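Local coordinates for protein DNA double-strand break repair nuclease NurA (Sulfolobus solfataricus, PDB 2YGK) that trims the ends of linear double-stranded DNA as a manganese-dependent nuclease and probably works with the helicase HerA in double-strand break repair, at residues I157-L162 with L178-F184; R227-L232 with V283-D288. All blocks are in the same frame, centred on the assembly; numbering follows the deposited sequence.

Interaction 1: residues I157-L162 with L178-F184; sequences IRNVDL and LMLLNQF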
ATOM      1  N   ILE A 157     -18.616   7.163  19.465  1.00 91.79           N
ATOM      2  CA  ILE A 157     -17.370   7.874  19.673  1.00 91.11           C
ATOM      3  C   ILE A 157     -17.181   8.099  21.167  1.00 92.81           C
ATOM      4  O   ILE A 157     -16.188   7.649  21.745  1.00 90.87           O
ATOM      5  CB  ILE A 157     -17.370   9.259  18.943  1.00 92.21           C
ATOM      6  CG1 ILE A 157     -17.470   9.092  17.420  1.00 91.51           C
ATOM      7  CG2 ILE A 157     -16.146  10.084  19.305  1.00 90.48           C
ATOM      8  CD1 ILE A 157     -16.348   8.309  16.798  1.00 88.52           C
ATOM      9  N   ARG A 158     -18.159   8.771  21.779  1.00 97.11           N
ATOM     10  CA  ARG A 158     -18.097   9.191  23.191  1.00 99.81           C
ATOM     11  C   ARG A 158     -17.962   8.042  24.189  1.00 98.41           C
ATOM     12  O   ARG A 158     -17.390   8.217  25.291  1.00 98.58           O
ATOM     13  CB  ARG A 158     -19.326  10.048  23.564  1.00104.77           C
ATOM     14  CG  ARG A 158     -19.287  11.492  23.037  1.00110.58           C
ATOM     15  CD  ARG A 158     -20.641  12.218  23.182  1.00121.35           C
ATOM     16  NE  ARG A 158     -20.893  13.118  22.051  1.00127.87           N
ATOM     17  CZ  ARG A 158     -22.019  13.802  21.844  1.00136.82           C
ATOM     18  NH1 ARG A 158     -23.035  13.728  22.702  1.00142.30           N
ATOM     19  NH2 ARG A 158     -22.120  14.582  20.770  1.00139.30           N
ATOM     20  N   ASN A 159     -18.487   6.875  23.811  1.00 97.45           N
ATOM     21  CA  ASN A 159     -18.481   5.725  24.701  1.00 97.00           C
ATOM     22  C   ASN A 159     -17.393   4.727  24.369  1.00 93.12           C
ATOM     23  O   ASN A 159     -17.234   3.734  25.071  1.00 92.55           O
ATOM     24  CB  ASN A 159     -19.842   5.052  24.662  1.00 99.30           C
ATOM     25  CG  ASN A 159     -20.964   6.035  24.874  1.00102.85           C
ATOM     26  OD1 ASN A 159     -20.877   6.906  25.738  1.00104.74           O
ATOM     27  ND2 ASN A 159     -22.018   5.916  24.080  1.00104.76           N
ATOM     28  N   VAL A 160     -16.660   4.999  23.289  1.00 90.41           N
ATOM     29  CA  VAL A 160     -15.501   4.205  22.894  1.00 86.95           C
ATOM     30  C   VAL A 160     -15.919   2.782  22.586  1.00 85.91           C
ATOM     31  O   VAL A 160     -15.367   1.828  23.116  1.00 84.23           O
ATOM     32  CB  VAL A 160     -14.388   4.225  23.984  1.00 86.29           C
ATOM     33  CG1 VAL A 160     -13.156   3.466  23.498  1.00 83.84           C
ATOM     34  CG2 VAL A 160     -14.029   5.671  24.375  1.00 85.93           C
ATOM     35  N   ASP A 161     -16.901   2.660  21.705  1.00 86.56           N
ATOM     36  CA  ASP A 161     -17.507   1.371  21.397  1.00 86.80           C
ATOM     37  C   ASP A 161     -16.959   0.828  20.075  1.00 84.28           C
ATOM     38  O   ASP A 161     -17.552   1.037  19.009  1.00 84.46           O
ATOM     39  CB  ASP A 161     -19.034   1.541  21.349  1.00 89.80           C
ATOM     40  CG  ASP A 161     -19.793   0.210  21.311  1.00 91.53           C
ATOM     41  OD1 ASP A 161     -19.151  -0.873  21.318  1.00 91.54           O
ATOM     42  OD2 ASP A 161     -21.051   0.262  21.276  1.00 93.90           O
ATOM     43  N   LEU A 162     -15.821   0.136  20.141  1.00 81.85           N
ATOM     44  CA  LEU A 162     -15.220  -0.446  18.930  1.00 79.71           C
ATOM     45  C   LEU A 162     -16.156  -1.445  18.286  1.00 80.08           C
ATOM     46  O   LEU A 162     -16.388  -1.369  17.088  1.00 79.53           O
ATOM     47  CB  LEU A 162     -13.899  -1.147  19.221  1.00 77.65           C
ATOM     48  CG  LEU A 162     -12.681  -0.262  19.355  1.00 76.16           C
ATOM     49  CD1 LEU A 162     -11.482  -1.148  19.580  1.00 74.20           C
ATOM     50  CD2 LEU A 162     -12.498   0.612  18.130  1.00 75.58           C
ATOM     51  N   LEU A 178     -13.979   5.739  12.522  1.00 58.73           N
ATOM     52  CA  LEU A 178     -12.714   5.317  13.145  1.00 55.76           C
ATOM     53  C   LEU A 178     -11.716   6.469  13.233  1.00 54.81           C
ATOM     54  O   LEU A 178     -11.025   6.597  14.214  1.00 53.79           O
ATOM     55  CB  LEU A 178     -12.109   4.118  12.424  1.00 53.85           C
ATOM     56  CG  LEU A 178     -12.779   2.773  12.730  1.00 53.22           C
ATOM     57  CD1 LEU A 178     -12.484   1.672  11.669  1.00 49.77           C
ATOM     58  CD2 LEU A 178     -12.390   2.313  14.107  1.00 51.38           C
HETATM   59  N   MSE A 179     -11.665   7.308  12.207  0.50 55.64           N
HETATM   60  CA  MSE A 179     -10.823   8.491  12.234  0.50 55.69           C
HETATM   61  C   MSE A 179     -11.194   9.377  13.419  0.50 56.83           C
HETATM   62  O   MSE A 179     -10.327   9.786  14.195  0.50 56.14           O
HETATM   63  CB  MSE A 179     -10.967   9.273  10.932  0.50 57.19           C
HETATM   64  CG  MSE A 179     -10.286   8.604   9.768  0.50 56.89           C
HETATM   65 SE   MSE A 179     -10.499   9.579   8.120  0.50 62.61          SE
HETATM   66  CE  MSE A 179      -9.381  11.127   8.564  0.50 60.11           C
ATOM     67  N   LEU A 180     -12.486   9.658  13.560  1.00 58.89           N
ATOM     68  CA  LEU A 180     -12.981  10.442  14.694  1.00 60.09           C
ATOM     69  C   LEU A 180     -12.565   9.836  16.035  1.00 58.18           C
ATOM     70  O   LEU A 180     -12.009  10.528  16.889  1.00 57.66           O
ATOM     71  CB  LEU A 180     -14.504  10.581  14.654  1.00 62.82           C
ATOM     72  CG  LEU A 180     -15.076  11.927  14.202  1.00 65.99           C
ATOM     73  CD1 LEU A 180     -16.586  11.932  14.398  1.00 69.04           C
ATOM     74  CD2 LEU A 180     -14.461  13.107  14.960  1.00 66.44           C
ATOM     75  N   LEU A 181     -12.812   8.539  16.197  1.00 56.51           N
ATOM     76  CA  LEU A 181     -12.423   7.829  17.421  1.00 54.94           C
ATOM     77  C   LEU A 181     -10.960   8.082  17.800  1.00 52.63           C
ATOM     78  O   LEU A 181     -10.638   8.407  18.948  1.00 52.43           O
ATOM     79  CB  LEU A 181     -12.658   6.320  17.276  1.00 53.68           C
ATOM     80  CG  LEU A 181     -12.429   5.527  18.566  1.00 52.57           C
ATOM     81  CD1 LEU A 181     -13.225   6.139  19.723  1.00 54.26           C
ATOM     82  CD2 LEU A 181     -12.752   4.056  18.395  1.00 50.85           C
ATOM     83  N   ASN A 182     -10.068   7.932  16.835  1.00 50.54           N
ATOM     84  CA  ASN A 182      -8.670   8.230  17.102  1.00 48.90           C
ATOM     85  C   ASN A 182      -8.441   9.680  17.573  1.00 49.85           C
ATOM     86  O   ASN A 182      -7.710   9.911  18.534  1.00 49.60           O
ATOM     87  CB  ASN A 182      -7.841   7.933  15.881  1.00 47.35           C
ATOM     88  CG  ASN A 182      -7.894   6.490  15.499  1.00 46.24           C
ATOM     89  OD1 ASN A 182      -8.275   5.649  16.294  1.00 46.17           O
ATOM     90  ND2 ASN A 182      -7.495   6.188  14.279  1.00 45.08           N
ATOM     91  N   GLN A 183      -9.082  10.648  16.926  1.00 51.40           N
ATOM     92  CA  GLN A 183      -8.924  12.058  17.313  1.00 52.66           C
ATOM     93  C   GLN A 183      -9.399  12.297  18.747  1.00 53.55           C
ATOM     94  O   GLN A 183      -8.757  13.016  19.510  1.00 54.14           O
ATOM     95  CB  GLN A 183      -9.650  12.998  16.335  1.00 54.73           C
ATOM     96  CG  GLN A 183      -8.964  13.118  14.968  1.00 54.67           C
ATOM     97  CD  GLN A 183      -9.649  14.071  13.980  1.00 59.43           C
ATOM     98  OE1 GLN A 183     -10.788  14.515  14.173  1.00 62.62           O
ATOM     99  NE2 GLN A 183      -8.939  14.382  12.903  1.00 60.50           N
ATOM    100  N   PHE A 184     -10.495  11.656  19.114  1.00 54.48           N
ATOM    101  CA  PHE A 184     -11.058  11.751  20.446  1.00 56.05           C
ATOM    102  C   PHE A 184     -10.161  11.051  21.446  1.00 54.44           C
ATOM    103  O   PHE A 184      -9.922  11.572  22.539  1.00 56.30           O
ATOM    104  CB  PHE A 184     -12.460  11.152  20.452  1.00 57.97           C
ATOM    105  CG  PHE A 184     -13.080  11.024  21.820  1.00 61.92           C
ATOM    106  CD1 PHE A 184     -13.594  12.138  22.483  1.00 65.89           C
ATOM    107  CD2 PHE A 184     -13.184   9.780  22.433  1.00 63.56           C
ATOM    108  CE1 PHE A 184     -14.183  12.007  23.737  1.00 68.95           C
ATOM    109  CE2 PHE A 184     -13.786   9.643  23.690  1.00 66.16           C
ATOM    110  CZ  PHE A 184     -14.284  10.758  24.339  1.00 68.75           C
TER

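Interaction 2: residues R227-L232 with V283-D288; sequences RGFSKL and VKEIMD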
ATOM      1  N   ARG A 227      25.931  12.112  19.048  1.00 46.23           N
ATOM      2  CA  ARG A 227      24.715  12.195  19.858  1.00 44.25           C
ATOM      3  C   ARG A 227      24.290  13.657  20.089  1.00 42.69           C
ATOM      4  O   ARG A 227      25.111  14.500  20.420  1.00 42.97           O
ATOM      5  CB  ARG A 227      24.958  11.495  21.189  1.00 44.50           C
ATOM      6  CG  ARG A 227      23.853  11.643  22.229  1.00 45.77           C
ATOM      7  CD  ARG A 227      24.294  10.967  23.546  1.00 47.40           C
ATOM      8  NE  ARG A 227      23.195  10.685  24.479  1.00 45.70           N
ATOM      9  CZ  ARG A 227      22.896  11.417  25.555  1.00 48.60           C
ATOM     10  NH1 ARG A 227      23.564  12.530  25.837  1.00 50.26           N
ATOM     11  NH2 ARG A 227      21.901  11.047  26.358  1.00 49.32           N
ATOM     12  N   GLY A 228      23.010  13.944  19.911  1.00 40.34           N
ATOM     13  CA  GLY A 228      22.527  15.299  20.050  1.00 40.00           C
ATOM     14  C   GLY A 228      21.063  15.566  19.717  1.00 38.67           C
ATOM     15  O   GLY A 228      20.226  14.691  19.745  1.00 36.92           O
ATOM     16  N   PHE A 229      20.763  16.826  19.439  1.00 39.70           N
ATOM     17  CA  PHE A 229      19.411  17.266  19.226  1.00 39.72           C
ATOM     18  C   PHE A 229      19.363  18.475  18.361  1.00 41.50           C
ATOM     19  O   PHE A 229      20.313  19.209  18.249  1.00 43.13           O
ATOM     20  CB  PHE A 229      18.715  17.548  20.548  1.00 39.62           C
ATOM     21  CG  PHE A 229      19.310  18.652  21.316  1.00 40.59           C
ATOM     22  CD1 PHE A 229      20.417  18.430  22.139  1.00 42.91           C
ATOM     23  CD2 PHE A 229      18.781  19.926  21.242  1.00 42.44           C
ATOM     24  CE1 PHE A 229      20.987  19.483  22.879  1.00 43.52           C
ATOM     25  CE2 PHE A 229      19.343  20.983  21.971  1.00 42.58           C
ATOM     26  CZ  PHE A 229      20.439  20.760  22.788  1.00 42.72           C
ATOM     27  N   SER A 230      18.240  18.677  17.709  1.00 43.18           N
ATOM     28  CA  SER A 230      18.137  19.760  16.747  1.00 45.44           C
ATOM     29  C   SER A 230      17.519  20.979  17.366  1.00 47.72           C
ATOM     30  O   SER A 230      16.909  20.912  18.425  1.00 47.63           O
ATOM     31  CB  SER A 230      17.207  19.323  15.635  1.00 45.42           C
ATOM     32  OG  SER A 230      15.871  19.287  16.101  1.00 42.49           O
ATOM     33  N   LYS A 231      17.607  22.089  16.654  1.00 50.91           N
ATOM     34  CA  LYS A 231      16.711  23.189  16.892  1.00 53.32           C
ATOM     35  C   LYS A 231      15.278  22.650  17.091  1.00 53.35           C
ATOM     36  O   LYS A 231      14.836  21.704  16.417  1.00 51.66           O
ATOM     37  CB  LYS A 231      16.767  24.158  15.728  1.00 55.64           C
ATOM     38  CG  LYS A 231      15.685  25.212  15.761  1.00 60.20           C
ATOM     39  CD  LYS A 231      16.066  26.463  14.954  1.00 67.48           C
ATOM     40  CE  LYS A 231      15.266  27.680  15.444  1.00 71.77           C
ATOM     41  NZ  LYS A 231      14.999  28.712  14.408  1.00 75.80           N
ATOM     42  N   LEU A 232      14.585  23.267  18.043  1.00 55.22           N
ATOM     43  CA  LEU A 232      13.227  22.930  18.412  1.00 56.07           C
ATOM     44  C   LEU A 232      12.313  23.640  17.475  1.00 58.22           C
ATOM     45  O   LEU A 232      12.558  24.761  17.123  1.00 60.12           O
ATOM     46  CB  LEU A 232      12.928  23.353  19.855  1.00 56.75           C
ATOM     47  CG  LEU A 232      13.510  22.389  20.908  1.00 57.23           C
ATOM     48  CD1 LEU A 232      15.000  22.041  20.650  1.00 56.92           C
ATOM     49  CD2 LEU A 232      13.362  22.960  22.336  1.00 59.89           C
ATOM     50  N   VAL A 283      14.735  18.874  26.861  1.00 48.98           N
ATOM     51  CA  VAL A 283      15.238  18.019  25.794  1.00 46.66           C
ATOM     52  C   VAL A 283      16.414  17.136  26.230  1.00 45.80           C
ATOM     53  O   VAL A 283      16.403  15.926  25.932  1.00 45.11           O
ATOM     54  CB  VAL A 283      15.664  18.857  24.570  1.00 47.00           C
ATOM     55  CG1 VAL A 283      16.698  18.140  23.745  1.00 45.27           C
ATOM     56  CG2 VAL A 283      14.458  19.190  23.734  1.00 47.09           C
ATOM     57  N   LYS A 284      17.408  17.726  26.913  1.00 45.16           N
ATOM     58  CA  LYS A 284      18.567  16.986  27.419  1.00 44.73           C
ATOM     59  C   LYS A 284      18.175  15.989  28.530  1.00 45.00           C
ATOM     60  O   LYS A 284      18.750  14.878  28.628  1.00 44.67           O
ATOM     61  CB  LYS A 284      19.639  17.931  27.971  1.00 46.19           C
ATOM     62  CG  LYS A 284      20.514  18.635  26.951  1.00 45.99           C
ATOM     63  CD  LYS A 284      21.276  19.788  27.577  1.00 48.00           C
ATOM     64  CE  LYS A 284      22.115  20.572  26.553  1.00 49.25           C
ATOM     65  NZ  LYS A 284      22.642  21.857  27.076  1.00 50.21           N
ATOM     66  N   GLU A 285      17.216  16.371  29.370  1.00 45.37           N
ATOM     67  CA  GLU A 285      16.688  15.420  30.363  1.00 45.82           C
ATOM     68  C   GLU A 285      15.985  14.252  29.657  1.00 43.73           C
ATOM     69  O   GLU A 285      16.141  13.105  30.062  1.00 42.95           O
ATOM     70  CB  GLU A 285      15.719  16.095  31.345  1.00 47.62           C
ATOM     71  CG  GLU A 285      16.370  17.123  32.293  1.00 51.26           C
ATOM     72  CD  GLU A 285      15.345  17.811  33.210  1.00 56.98           C
ATOM     73  OE1 GLU A 285      14.155  17.362  33.260  1.00 60.96           O
ATOM     74  OE2 GLU A 285      15.731  18.792  33.890  1.00 58.93           O
ATOM     75  N   ILE A 286      15.219  14.546  28.601  1.00 42.11           N
ATOM     76  CA  ILE A 286      14.495  13.494  27.893  1.00 40.84           C
ATOM     77  C   ILE A 286      15.467  12.563  27.156  1.00 40.15           C
ATOM     78  O   ILE A 286      15.240  11.356  27.100  1.00 40.10           O
ATOM     79  CB  ILE A 286      13.461  14.062  26.882  1.00 40.95           C
ATOM     80  CG1 ILE A 286      12.244  14.651  27.609  1.00 41.90           C
ATOM     81  CG2 ILE A 286      12.984  12.986  25.897  1.00 36.81           C
ATOM     82  CD1 ILE A 286      11.325  15.436  26.657  1.00 40.98           C
HETATM   83  N   MSE A 287      16.536  13.117  26.589  1.00 39.38           N
HETATM   84  CA  MSE A 287      17.539  12.287  25.953  1.00 38.78           C
HETATM   85  C   MSE A 287      18.215  11.371  26.969  1.00 39.78           C
HETATM   86  O   MSE A 287      18.406  10.198  26.731  1.00 39.38           O
HETATM   87  CB  MSE A 287      18.603  13.167  25.300  1.00 38.97           C
HETATM   88  CG  MSE A 287      18.109  13.863  24.069  1.00 38.10           C
HETATM   89 SE   MSE A 287      19.459  14.954  23.241  1.00 40.38          SE
HETATM   90  CE  MSE A 287      20.893  13.699  22.885  1.00 37.56           C
ATOM     91  N   ASP A 288      18.599  11.944  28.100  1.00 41.91           N
ATOM     92  CA  ASP A 288      19.384  11.241  29.119  1.00 43.18           C
ATOM     93  C   ASP A 288      18.609  10.082  29.666  1.00 43.29           C
ATOM     94  O   ASP A 288      19.124   8.977  29.763  1.00 44.30           O
ATOM     95  CB  ASP A 288      19.756  12.203  30.238  1.00 44.51           C
ATOM     96  CG  ASP A 288      20.949  13.081  29.889  1.00 46.47           C
ATOM     97  OD1 ASP A 288      21.548  12.840  28.811  1.00 48.53           O
ATOM     98  OD2 ASP A 288      21.282  14.012  30.688  1.00 47.23           O
TER

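Interaction 1: residues I157-L162 with L178-F184
Ile157 and Phe184 lie side by side, pointing opposite ways, with Ile157 CG2 4.0 Å from Phe184 CB. The beta-branched isoleucine splits its work between two arms. Its CG2 lies against the root of the phenylalanine, while CG1, placed beside the backbone N (chi1 -64°), carries CD1 onto the neighbouring helix, 3.6 Å from Leu180 CB. Phe184 CG stands anti to the backbone N (chi1 172°), which brings the ring toward the end of helix 151-159. There the Ile157 carbonyl O sits obliquely 3.7 Å from Phe184 CE2, and Val160 CG2 meets the ring edge, 4.0 Å from the same CE2. An alanine in place of Phe184 would probably leave Val160 CG2 and Ile157 CG2 without their aromatic neighbour and open a gap beside the helix end. Leu162 and Leu181 meet roughly perpendicular, their CD2 methyls 3.5 Å apart. No hydrogen bond joins the segments; apolar side chains, most of them branched, suit a junction held by van der Waals contact. Val160 closes helix 151-159 in a Schellman motif, and Asp161 stands at the N-cap of helix 162-166, its OD1 making a weak hydrogen bond to Gly164 N: a tight turn between two helices, packed on helix 171-193.

Interaction 2: residues R227-L232 with V283-D288
Arg227 reaches across to Asp288 with NH2, forming a salt bridge of 3.1 Å to OD1. The bond is nearly straight (170°), lies in the guanidinium plane and uses the anti lone pair of OD1; guanidinium and carboxylate are almost coplanar, 7° apart. Arginine suits this buried place because its several N-H groups can be shared out: NE goes to the Leu263 carbonyl, NH1 to that of Tyr42, and NH2 also to Ser291 OG. Asp288 OD2 is met by the Tyr42 hydroxyl, giving both carboxylate oxygens a partner. This network is likely to fix the rotation of the guanidinium and favour a charged carboxylate. Over one guanidinium face lies CE of Met287, a selenomethionine, 4.0 Å above the plane. The same methyl comes 3.4 Å from Gly228 O, which also accepts a hydrogen bond from Thr261 OG1. Phe229 is held differently: Val283 CG1 sits over its ring in a CH-pi contact, 3.9 Å from the centroid, and Met287 SE approaches obliquely in a Met-aromatic contact, 3.8 Å from Phe229 CD1. Residues 283-288 of helix 280-291 thus lie across residues 228-230 of strand 228-236, their directions 137° apart, while that strand pairs with strands 39-41 and 255-262; Val283 and Met287 also touch Phe259 and Thr261 of the latter.

In the fold
Both contacts are largely buried, yet they lie in separate regions of the NurA domain, their centres about 34 Å apart and their nearest atoms about 21 Å apart. They share no helix or strand. Interaction 1 packs a helix end and the turn after it on another helix, and its chemistry is purely apolar, with exposed residues at its margin. Interaction 2 sets a helix on the large mixed sheet, near its 39-41 border, and adds a salt bridge to the apolar layer; each contact has one phenylalanine. The buried arginine is matched by the aspartate and by carbonyls and a hydroxyl of adjoining loops and helix. Neither contact lies at the manganese site of Asp58 and Asp133.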